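Local coordinates for carbohydrate binding protein, putative, cpb33A (Cellvibrio japonicus, PDB 5FJQ), which acts as the copper-dependent lytic polysaccharide monooxygenase domain of a larger protein and is important for efficient use of chitin by the bacterium, at residues 1-5 / 40-44; 88-94 / 140-146; 93-97 / 156-160; 99-105 / 159-165. All coordinates share one frame; numbering follows the deposited sequence.

Contact 1. Residues 1-5 / 40-44; sequences HGYVS and TPQEV. With CU (copper (II) ion), chain D.
Gly2 and Gln42 bring the two backbones together, with Gly2 N donating to Gln42 O at 2.9 Å; the bond is bent, 136° at the hydrogen, but reaches the oxygen in the carbonyl plane on a lone pair. The same oxygen also receives a CA-H...O contact from His1, so the first two residues of the chain lean on one carbonyl. A water extends the junction, donating to Gly2 O and Pro41 O and accepting from Val44 N. His1 grips the copper twice, through its terminal N at 2.1 Å and ring ND1 at 2.0 Å. Its ring is held beside the backbone N by chi1 of -75°, which lets both nitrogens close on one metal. The far edge of the ring carries CD2 and NE2, and Glu43 OE1 lies there near the ring plane, 3.8 Å from CD2, with the carboxylate turned 64° to the ring. Gln42 CG comes against the same CD2. Tyr3 and Pro41 run side by side in the same direction, the proline CG over one face of the phenol ring, toward its rim, 4.1 Å from CD1. His100 completes the protein ligands of the copper, and Phe171 meets the His1 ring edge-to-face. Helix 10-17 packs on Tyr3 and Pro41 through Ile12, while strand 2-6 pairs with strand 88-96 and its side chains touch strand 169-178.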
# COMPACT_ATOMS: atom_id res chain seq x y z
N HIS A 1 4.51 3.20 12.65
CA HIS A 1 4.28 1.76 12.30
C HIS A 1 2.81 1.38 12.09
O HIS A 1 1.94 1.48 12.98
CB HIS A 1 5.03 0.85 13.30
CG HIS A 1 6.50 0.81 13.05
ND1 HIS A 1 7.29 1.95 13.07
CD2 HIS A 1 7.34 -0.22 12.79
CE1 HIS A 1 8.53 1.63 12.78
NE2 HIS A 1 8.60 0.31 12.62
N GLY A 2 2.52 0.95 10.87
CA GLY A 2 1.19 0.55 10.53
C GLY A 2 0.95 0.08 9.11
O GLY A 2 1.79 0.28 8.25
N TYR A 3 -0.24 -0.48 8.84
CA TYR A 3 -0.57 -1.02 7.50
C TYR A 3 -2.06 -0.84 7.26
O TYR A 3 -2.74 -0.49 8.17
CB TYR A 3 -0.18 -2.49 7.43
CG TYR A 3 -0.80 -3.33 8.54
CD1 TYR A 3 -0.18 -3.43 9.78
CD2 TYR A 3 -2.04 -3.93 8.37
CE1 TYR A 3 -0.75 -4.16 10.82
CE2 TYR A 3 -2.62 -4.69 9.41
CZ TYR A 3 -1.96 -4.78 10.62
OH TYR A 3 -2.50 -5.49 11.66
N VAL A 4 -2.56 -1.08 6.04
CA VAL A 4 -4.00 -0.97 5.71
C VAL A 4 -4.58 -2.35 5.88
O VAL A 4 -4.16 -3.30 5.18
CB VAL A 4 -4.27 -0.46 4.29
CG1 VAL A 4 -5.78 -0.36 3.99
CG2 VAL A 4 -3.68 0.94 4.12
N SER A 5 -5.57 -2.43 6.78
CA SER A 5 -6.13 -3.68 7.20
C SER A 5 -7.43 -3.95 6.48
O SER A 5 -7.84 -5.11 6.37
CB SER A 5 -6.29 -3.66 8.73
OG SER A 5 -6.83 -2.41 9.19
N THR A 40 6.03 -8.59 9.14
CA THR A 40 6.10 -7.25 9.76
C THR A 40 5.47 -6.21 8.79
O THR A 40 6.12 -5.28 8.34
CB THR A 40 7.55 -6.81 10.11
OG1 THR A 40 8.32 -6.86 8.94
CG2 THR A 40 8.21 -7.67 11.16
N PRO A 41 4.19 -6.44 8.44
CA PRO A 41 3.39 -5.61 7.52
C PRO A 41 3.34 -4.11 7.89
O PRO A 41 3.17 -3.25 6.99
CB PRO A 41 2.01 -6.24 7.63
CG PRO A 41 1.98 -6.87 9.00
CD PRO A 41 3.37 -7.50 9.05
N GLN A 42 3.57 -3.81 9.16
CA GLN A 42 3.54 -2.45 9.74
C GLN A 42 4.81 -1.61 9.46
O GLN A 42 4.89 -0.41 9.79
CB GLN A 42 3.30 -2.55 11.26
CG GLN A 42 4.48 -3.07 12.08
CD GLN A 42 4.55 -4.61 12.15
OE1 GLN A 42 3.95 -5.34 11.32
NE2 GLN A 42 5.25 -5.12 13.17
N GLU A 43 5.80 -2.28 8.85
CA GLU A 43 7.11 -1.79 8.65
C GLU A 43 7.50 -1.62 7.18
O GLU A 43 8.66 -1.83 6.83
CB GLU A 43 7.98 -2.87 9.20
CG GLU A 43 9.21 -2.41 9.84
CD GLU A 43 9.64 -3.46 10.84
OE1 GLU A 43 9.00 -3.51 11.93
OE2 GLU A 43 10.54 -4.25 10.50
N VAL A 44 6.57 -1.31 6.30
CA VAL A 44 6.96 -1.13 4.91
C VAL A 44 7.33 0.35 4.90
O VAL A 44 6.51 1.22 4.54
CB VAL A 44 5.83 -1.56 3.91
CG1 VAL A 44 6.21 -1.37 2.48
CG2 VAL A 44 5.41 -3.02 4.11
CU CU D . 6.35 3.72 13.42
O HOH W 1 3.93 -0.71 6.66

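Contact 2. Residues 88-94 / 140-146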
# COMPACT_ATOMS: atom_id res chain seq x y z
N GLY A 88 -17.28 5.59 -5.84
CA GLY A 88 -17.82 6.16 -4.63
C GLY A 88 -17.05 5.90 -3.35
O GLY A 88 -15.91 5.38 -3.34
N ALA A 89 -17.69 6.25 -2.24
CA ALA A 89 -17.00 6.25 -0.96
C ALA A 89 -16.66 4.82 -0.55
O ALA A 89 -17.44 3.92 -0.72
CB ALA A 89 -17.83 6.94 0.09
N ARG A 90 -15.41 4.62 -0.14
CA ARG A 90 -15.00 3.34 0.45
C ARG A 90 -14.13 3.65 1.68
O ARG A 90 -13.22 4.43 1.60
CB ARG A 90 -14.28 2.50 -0.61
CG ARG A 90 -13.87 1.10 -0.16
CD ARG A 90 -15.09 0.33 0.29
NE ARG A 90 -14.62 -0.95 0.74
CZ ARG A 90 -14.88 -2.12 0.16
NH1 ARG A 90 -15.72 -2.23 -0.90
NH2 ARG A 90 -14.31 -3.18 0.70
N GLU A 91 -14.45 3.12 2.85
CA GLU A 91 -13.48 3.24 3.98
C GLU A 91 -12.19 2.40 3.77
O GLU A 91 -12.22 1.22 3.37
CB GLU A 91 -14.06 2.88 5.36
CG GLU A 91 -15.43 3.47 5.65
CD GLU A 91 -15.69 3.66 7.13
OE1 GLU A 91 -15.18 2.87 7.97
OE2 GLU A 91 -16.38 4.65 7.45
N PHE A 92 -11.08 3.06 4.07
CA PHE A 92 -9.73 2.49 4.16
C PHE A 92 -9.20 2.72 5.57
O PHE A 92 -9.30 3.81 6.14
CB PHE A 92 -8.80 3.14 3.13
CG PHE A 92 -9.10 2.74 1.71
CD1 PHE A 92 -10.18 3.30 1.02
CD2 PHE A 92 -8.39 1.76 1.10
CE1 PHE A 92 -10.46 2.89 -0.28
CE2 PHE A 92 -8.67 1.34 -0.20
CZ PHE A 92 -9.71 1.90 -0.89
N VAL A 93 -8.66 1.67 6.14
CA VAL A 93 -8.37 1.73 7.54
C VAL A 93 -6.95 1.32 7.69
O VAL A 93 -6.58 0.25 7.17
CB VAL A 93 -9.24 0.70 8.34
CG1 VAL A 93 -8.74 0.61 9.78
CG2 VAL A 93 -10.76 1.02 8.24
N TRP A 94 -6.19 2.13 8.44
CA TRP A 94 -4.79 1.81 8.76
C TRP A 94 -4.83 1.32 10.20
O TRP A 94 -5.33 2.01 11.08
CB TRP A 94 -3.85 3.01 8.67
CG TRP A 94 -3.36 3.39 7.29
CD1 TRP A 94 -4.06 4.05 6.37
CD2 TRP A 94 -2.02 3.25 6.75
NE1 TRP A 94 -3.33 4.27 5.22
CE2 TRP A 94 -2.05 3.81 5.43
CE3 TRP A 94 -0.82 2.69 7.23
CZ2 TRP A 94 -0.94 3.84 4.60
CZ3 TRP A 94 0.28 2.71 6.41
CH2 TRP A 94 0.22 3.26 5.08
N SER A 140 -6.54 4.60 11.91
CA SER A 140 -6.65 5.80 11.07
C SER A 140 -7.62 5.45 9.96
O SER A 140 -7.38 4.54 9.19
CB SER A 140 -5.25 6.18 10.49
OG SER A 140 -4.42 6.75 11.44
N THR A 141 -8.74 6.16 9.89
CA THR A 141 -9.74 5.84 8.92
C THR A 141 -9.95 6.96 7.91
O THR A 141 -10.13 8.13 8.27
CB THR A 141 -11.14 5.47 9.55
OG1 THR A 141 -10.94 4.45 10.54
CG2 THR A 141 -11.95 4.91 8.50
N HIS A 142 -9.92 6.58 6.64
CA HIS A 142 -10.06 7.54 5.57
C HIS A 142 -11.17 7.05 4.64
O HIS A 142 -11.11 5.97 4.12
CB HIS A 142 -8.70 7.66 4.90
CG HIS A 142 -7.60 7.87 5.88
ND1 HIS A 142 -6.60 6.94 6.10
CD2 HIS A 142 -7.36 8.88 6.74
CE1 HIS A 142 -5.79 7.37 7.05
NE2 HIS A 142 -6.21 8.56 7.44
N ASN A 143 -12.23 7.84 4.51
CA ASN A 143 -13.24 7.51 3.56
C ASN A 143 -12.93 8.01 2.16
O ASN A 143 -13.33 9.13 1.84
CB ASN A 143 -14.49 8.22 3.96
CG ASN A 143 -15.55 7.27 4.45
OD1 ASN A 143 -15.31 6.48 5.40
ND2 ASN A 143 -16.73 7.34 3.81
N VAL A 144 -12.33 7.17 1.33
CA VAL A 144 -11.64 7.61 0.09
C VAL A 144 -12.71 7.57 -0.94
O VAL A 144 -13.53 6.63 -0.92
CB VAL A 144 -10.53 6.59 -0.29
CG1 VAL A 144 -9.84 6.94 -1.62
CG2 VAL A 144 -9.52 6.54 0.84
N ILE A 145 -12.82 8.60 -1.79
CA ILE A 145 -13.82 8.50 -2.83
C ILE A 145 -13.17 7.82 -4.06
O ILE A 145 -12.26 8.39 -4.71
CB ILE A 145 -14.55 9.85 -3.15
CG1 ILE A 145 -15.13 10.55 -1.91
CG2 ILE A 145 -15.52 9.73 -4.32
CD1 ILE A 145 -15.89 9.71 -0.89
N LEU A 146 -13.61 6.61 -4.38
CA LEU A 146 -13.05 5.87 -5.54
C LEU A 146 -13.64 6.45 -6.81
O LEU A 146 -14.89 6.62 -6.91
CB LEU A 146 -13.35 4.38 -5.44
CG LEU A 146 -12.81 3.78 -4.15
CD1 LEU A 146 -13.52 2.43 -3.86
CD2 LEU A 146 -11.30 3.65 -4.13
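Phe92 brings CD1 and CE1 of its ring against Val144, the two side chains crossing at about a right angle, with CD1 3.3 Å from Val144 CG2. The far end of the ring meets Leu146, whose CD2 lies 4.0 Å from CE1 of Phe92, while the other methyl, CD1 of Leu146, touches Arg90 CB. Further along this face the edge of the His142 ring is turned to Trp94, its CE1 3.8 Å from Trp94 CD1, with the planes 74° apart. Chi1 of -50° sets the imidazole beside its backbone N, and its ND1 is hydrogen-bonded to Tyr107 OH. On the opposite face the residues are more exposed: Ile145 CD1 rests on Ala89 CB at 3.5 Å, and Val93 and Thr141 point the same way side by side. Between these faces the strands run antiparallel, with four hydrogen-bonded pairs from Gly88-Leu146 to Trp94-Ser140. Trp94 N reaches Ser140 O at 2.8 Å and 172°, in the carbonyl plane. The chemistry is thus divided: eight backbone bonds satisfy the N-H and C=O groups that the two strands turn to each other, while the face of Phe92, Val144 and Leu146 packs as apolar core, and its buried imidazole has a hydroxyl partner.

Contact 3. Residues 93-97 / 156-160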
# COMPACT_ATOMS: atom_id res chain seq x y z
N VAL A 93 -8.66 1.67 6.14
CA VAL A 93 -8.37 1.73 7.54
C VAL A 93 -6.95 1.32 7.69
O VAL A 93 -6.58 0.25 7.17
CB VAL A 93 -9.24 0.70 8.34
CG1 VAL A 93 -8.74 0.61 9.78
CG2 VAL A 93 -10.76 1.02 8.24
N TRP A 94 -6.19 2.13 8.44
CA TRP A 94 -4.79 1.81 8.76
C TRP A 94 -4.83 1.32 10.20
O TRP A 94 -5.33 2.01 11.08
CB TRP A 94 -3.85 3.01 8.67
CG TRP A 94 -3.36 3.39 7.29
CD1 TRP A 94 -4.06 4.05 6.37
CD2 TRP A 94 -2.02 3.25 6.75
NE1 TRP A 94 -3.33 4.27 5.22
CE2 TRP A 94 -2.05 3.81 5.43
CE3 TRP A 94 -0.82 2.69 7.23
CZ2 TRP A 94 -0.94 3.84 4.60
CZ3 TRP A 94 0.28 2.71 6.41
CH2 TRP A 94 0.22 3.26 5.08
N THR A 95 -4.33 0.11 10.42
CA THR A 95 -4.10 -0.37 11.76
C THR A 95 -2.65 -0.07 12.08
O THR A 95 -1.73 -0.63 11.48
CB THR A 95 -4.41 -1.87 11.89
OG1 THR A 95 -5.80 -2.03 11.63
CG2 THR A 95 -4.11 -2.35 13.31
N ASN A 96 -2.48 0.85 13.02
CA ASN A 96 -1.21 1.31 13.45
C ASN A 96 -0.69 0.54 14.66
O ASN A 96 -1.35 0.52 15.69
CB ASN A 96 -1.30 2.82 13.71
CG ASN A 96 -1.74 3.55 12.47
OD1 ASN A 96 -1.62 2.99 11.38
ND2 ASN A 96 -2.37 4.72 12.64
N THR A 97 0.47 -0.08 14.54
CA THR A 97 1.05 -0.80 15.69
C THR A 97 1.76 0.17 16.59
O THR A 97 1.84 -0.05 17.79
CB THR A 97 2.01 -1.91 15.23
OG1 THR A 97 3.16 -1.32 14.52
CG2 THR A 97 1.20 -2.94 14.39
N TYR A 156 -2.46 2.84 -3.85
CA TYR A 156 -1.27 3.07 -3.08
C TYR A 156 -1.62 4.07 -1.99
O TYR A 156 -1.94 5.22 -2.31
CB TYR A 156 -0.21 3.65 -4.01
CG TYR A 156 1.20 3.50 -3.51
CD1 TYR A 156 1.66 2.28 -3.01
CD2 TYR A 156 2.11 4.60 -3.55
CE1 TYR A 156 2.98 2.16 -2.56
CE2 TYR A 156 3.44 4.48 -3.11
CZ TYR A 156 3.88 3.26 -2.64
OH TYR A 156 5.21 3.20 -2.20
N SER A 157 -1.69 3.62 -0.73
CA SER A 157 -1.69 4.56 0.39
C SER A 157 -0.33 4.84 0.99
O SER A 157 0.53 3.93 1.15
CB SER A 157 -2.65 4.03 1.50
OG SER A 157 -2.81 4.98 2.54
N ILE A 158 -0.10 6.10 1.38
CA ILE A 158 1.18 6.50 1.90
C ILE A 158 0.92 7.28 3.16
O ILE A 158 0.06 8.22 3.20
CB ILE A 158 1.91 7.51 0.98
CG1 ILE A 158 2.22 6.92 -0.39
CG2 ILE A 158 3.17 8.04 1.67
CD1 ILE A 158 3.13 7.80 -1.25
N TRP A 159 1.64 6.89 4.20
CA TRP A 159 1.56 7.55 5.50
C TRP A 159 2.81 8.35 5.74
O TRP A 159 3.91 7.75 5.89
CB TRP A 159 1.35 6.48 6.61
CG TRP A 159 1.30 7.07 7.98
CD1 TRP A 159 1.14 8.39 8.31
CD2 TRP A 159 1.37 6.34 9.23
NE1 TRP A 159 1.14 8.54 9.71
CE2 TRP A 159 1.31 7.31 10.28
CE3 TRP A 159 1.60 5.00 9.55
CZ2 TRP A 159 1.37 6.96 11.63
CZ3 TRP A 159 1.63 4.63 10.93
CH2 TRP A 159 1.54 5.62 11.95
N GLN A 160 2.65 9.68 5.78
CA GLN A 160 3.77 10.59 6.04
C GLN A 160 3.67 11.04 7.53
O GLN A 160 2.71 11.71 7.94
CB GLN A 160 3.83 11.79 5.02
CG GLN A 160 4.92 12.85 5.30
CD GLN A 160 6.31 12.35 5.07
OE1 GLN A 160 6.76 12.14 3.90
NE2 GLN A 160 7.06 12.24 6.15
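Trp94 and Trp159 bury more surface here than any other pair of residues, and they do so at an angle. The methylene of Trp159 sits over the face of the six-membered ring of Trp94, its CB 4.0 Å from the ring centroid, a CH-pi contact offset toward the rim at CH2. Beyond that methylene the Trp159 indole turns its edge to the same ring in an edge-to-face pair, with planes 69° apart. Trp159 CG lies anti to the backbone N (chi1 178°), which carries the indole out from its strand toward Trp94 and Asn96.

Ser157 is third. Its hydroxyl lies in the plane of the Trp94 ring and accepts from NE1 at 2.8 Å, although the N-H...O angle of 131° shows a bent bond. The indole is therefore fixed both at its edge, by the serine, and over a face, by the tryptophan.

Asn96 reaches Trp159 from the opposite direction, amide and indole planes nearly parallel, with OD1 3.7 Å from CZ3. That oxygen is buried without a hydrogen-bonding partner in the model, whereas ND2 is held by Glu137 O and Ser140 OG. Trp159 NE1 is satisfied by Thr102.

The two strands do not pair: they are oblique to each other, and the axes of segments 93-96 and 156-160 come no nearer than 10.1 Å. Strand 88-96 belongs to the three-stranded sheet, between strands 2-6 and 139-146, and strand 152-161 to the mixed sheet, between strands 102-109 and 169-178. The contact is thus core packing between the two sheets, and Phe105 and Phe171 add their rings to it.

Contact 4. Residues 99-105 / 159-165. With CU (copper (II) ion), chain D.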
# COMPACT_ATOMS: atom_id res chain seq x y z
N ALA A 99 1.63 4.35 16.91
CA ALA A 99 1.12 5.66 16.47
C ALA A 99 2.22 6.71 16.26
O ALA A 99 3.29 6.61 16.85
CB ALA A 99 0.10 6.16 17.44
N HIS A 100 1.97 7.69 15.39
CA HIS A 100 2.89 8.77 15.14
C HIS A 100 2.08 10.04 14.86
O HIS A 100 0.87 9.96 14.53
CB HIS A 100 3.83 8.44 13.98
CG HIS A 100 4.73 7.27 14.23
ND1 HIS A 100 5.54 7.18 15.34
CD2 HIS A 100 4.96 6.14 13.51
CE1 HIS A 100 6.26 6.06 15.28
NE2 HIS A 100 5.90 5.40 14.19
N LYS A 101 2.73 11.21 15.02
CA LYS A 101 2.13 12.48 14.57
C LYS A 101 2.21 12.40 13.05
O LYS A 101 3.16 11.87 12.54
CB LYS A 101 2.86 13.71 15.14
CG LYS A 101 3.05 13.66 16.64
CD LYS A 101 3.03 15.04 17.26
CE LYS A 101 2.63 15.01 18.74
NZ LYS A 101 1.15 14.99 18.91
N THR A 102 1.16 12.85 12.36
CA THR A 102 0.93 12.59 10.91
C THR A 102 0.85 13.92 10.17
O THR A 102 0.07 14.81 10.55
CB THR A 102 -0.40 11.82 10.70
OG1 THR A 102 -0.27 10.53 11.31
CG2 THR A 102 -0.74 11.63 9.24
N LYS A 103 1.66 14.03 9.12
CA LYS A 103 1.53 15.11 8.13
C LYS A 103 0.33 14.78 7.22
O LYS A 103 -0.52 15.66 6.92
CB LYS A 103 2.83 15.25 7.34
CG LYS A 103 2.89 16.51 6.50
CD LYS A 103 2.97 17.75 7.37
CE LYS A 103 4.38 18.32 7.40
NZ LYS A 103 4.53 19.31 8.50
N TYR A 104 0.22 13.52 6.83
CA TYR A 104 -0.93 13.05 6.01
C TYR A 104 -1.01 11.55 5.77
O TYR A 104 0.03 10.82 5.79
CB TYR A 104 -0.94 13.73 4.63
CG TYR A 104 0.33 13.56 3.83
CD1 TYR A 104 0.63 12.34 3.18
CD2 TYR A 104 1.17 14.63 3.63
CE1 TYR A 104 1.76 12.20 2.40
CE2 TYR A 104 2.31 14.52 2.85
CZ TYR A 104 2.61 13.30 2.24
OH TYR A 104 3.75 13.21 1.52
N PHE A 105 -2.21 11.07 5.49
CA PHE A 105 -2.35 9.78 4.78
C PHE A 105 -2.84 10.15 3.41
O PHE A 105 -3.94 10.82 3.27
CB PHE A 105 -3.36 8.81 5.45
CG PHE A 105 -2.91 8.28 6.81
CD1 PHE A 105 -3.08 9.04 7.96
CD2 PHE A 105 -2.21 7.06 6.91
CE1 PHE A 105 -2.65 8.59 9.24
CE2 PHE A 105 -1.78 6.61 8.17
CZ PHE A 105 -1.97 7.38 9.32
N TRP A 159 1.64 6.89 4.20
CA TRP A 159 1.56 7.55 5.50
C TRP A 159 2.81 8.35 5.74
O TRP A 159 3.91 7.75 5.89
CB TRP A 159 1.35 6.48 6.61
CG TRP A 159 1.30 7.07 7.98
CD1 TRP A 159 1.14 8.39 8.31
CD2 TRP A 159 1.37 6.34 9.23
NE1 TRP A 159 1.14 8.54 9.71
CE2 TRP A 159 1.31 7.31 10.28
CE3 TRP A 159 1.60 5.00 9.55
CZ2 TRP A 159 1.37 6.96 11.63
CZ3 TRP A 159 1.63 4.63 10.93
CH2 TRP A 159 1.54 5.62 11.95
N GLN A 160 2.65 9.68 5.78
CA GLN A 160 3.77 10.59 6.04
C GLN A 160 3.67 11.04 7.53
O GLN A 160 2.71 11.71 7.94
CB GLN A 160 3.83 11.79 5.02
CG GLN A 160 4.92 12.85 5.30
CD GLN A 160 6.31 12.35 5.07
OE1 GLN A 160 6.76 12.14 3.90
NE2 GLN A 160 7.06 12.24 6.15
N ARG A 161 4.64 10.55 8.32
CA ARG A 161 4.87 10.90 9.72
C ARG A 161 5.30 12.39 9.75
O ARG A 161 6.05 12.85 8.87
CB ARG A 161 5.95 9.98 10.32
CG ARG A 161 6.34 10.27 11.77
CD ARG A 161 7.17 9.13 12.32
NE ARG A 161 7.43 9.28 13.76
CZ ARG A 161 8.40 8.62 14.40
NH1 ARG A 161 9.15 7.76 13.71
NH2 ARG A 161 8.63 8.80 15.70
N ASP A 162 4.80 13.15 10.72
CA ASP A 162 5.03 14.60 10.72
C ASP A 162 6.43 14.97 11.17
O ASP A 162 6.72 14.89 12.37
CB ASP A 162 4.02 15.28 11.63
CG ASP A 162 4.01 16.76 11.44
OD1 ASP A 162 5.07 17.35 11.27
OD2 ASP A 162 2.92 17.32 11.42
N TRP A 163 7.31 15.38 10.23
CA TRP A 163 8.71 15.52 10.61
C TRP A 163 8.94 16.82 11.41
O TRP A 163 10.00 16.99 12.03
CB TRP A 163 9.64 15.47 9.40
CG TRP A 163 9.41 16.59 8.51
CD1 TRP A 163 9.96 17.85 8.60
CD2 TRP A 163 8.50 16.62 7.41
NE1 TRP A 163 9.46 18.66 7.60
CE2 TRP A 163 8.56 17.94 6.85
CE3 TRP A 163 7.63 15.67 6.83
CZ2 TRP A 163 7.81 18.31 5.72
CZ3 TRP A 163 6.88 16.03 5.72
CH2 TRP A 163 6.97 17.34 5.17
N ASP A 164 8.00 17.75 11.35
CA ASP A 164 8.13 18.99 12.16
C ASP A 164 7.75 18.73 13.58
O ASP A 164 8.22 19.42 14.49
CB ASP A 164 7.22 20.07 11.63
CG ASP A 164 7.76 20.69 10.38
OD1 ASP A 164 8.97 21.04 10.36
OD2 ASP A 164 6.97 20.78 9.41
N ARG A 165 6.92 17.72 13.80
CA ARG A 165 6.35 17.56 15.12
C ARG A 165 6.91 16.33 15.79
O ARG A 165 6.54 16.02 16.93
CB ARG A 165 4.79 17.52 15.03
CG ARG A 165 4.14 18.85 14.61
CD ARG A 165 2.66 18.94 14.87
NE ARG A 165 1.87 18.27 13.83
CZ ARG A 165 0.98 17.28 14.03
NH1 ARG A 165 0.77 16.84 15.27
NH2 ARG A 165 0.33 16.74 12.98
CU CU D . 6.35 3.72 13.42
O HOH W 2 5.75 9.05 17.35
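Gln160 O accepts from two successive backbone donors, Lys103 N at 2.8 Å and Tyr104 N at 3.3 Å, the second on a lone pair in the carbonyl plane. This marks a classic beta bulge; Gln160 N returns a bond to Tyr104 O, and past the bulge Asp162 N donates to Lys101 O. The Gln160 amide is satisfied too: NE2 donates to Val49 O and, on an in-plane lone pair, to Arg161 O, while OE1 accepts from Asp51 N. Trp159 NE1 finds its acceptor in Thr102 OG1 at 2.9 Å, tilted 24° from the indole plane, and the Phe105 ring stacks face-to-face on that indole. Gln160 CB rests over the face of Tyr104, whose OH is hydrogen-bonded to Asp51 and His53. Lys103 NZ forms a salt bridge to Asp164 OD2 at 3.0 Å and a second, with only a weak hydrogen bond, to Asp162 OD1; bent at chi2 and chi3, its chain sets CE (CH-pi) and NZ (cation-pi) over one face of the Trp163 six-membered ring. Asp162 OD1 accepts from Asp164 N in an Asx turn, while OD2 pairs with Arg165 NE. His100 donates from ND1 to a water at 2.8 Å. The Arg161 guanidinium lies flat on the imidazole, 3.7 Å between centres, secured by Asp166 and Glu169. His100 NE2 binds copper at 1.9 Å and, with His1, completes the histidine brace characteristic of lytic polysaccharide monooxygenases.

From the N terminus, contact 1 closes first, folding the partly helical region between strand 2-6 and residues 40-44 back onto the chain start. The other three begin later. Contacts 2 and 3 start from the same strand, 88-96, sharing Val93 and Trp94, but contact 2 ends on strand 139-146 and contact 3 on the next strand, 152-161. Contact 4 crosses contact 2, its segments alternating with those at 88-94 and 140-146, and ends on the same strand as contact 3. Contacts 1 and 2 meet in the three-stranded sheet, contact 4 joins two strands of the mixed sheet, and contact 3 bridges the sheets. Contacts 1 and 4 converge on the copper.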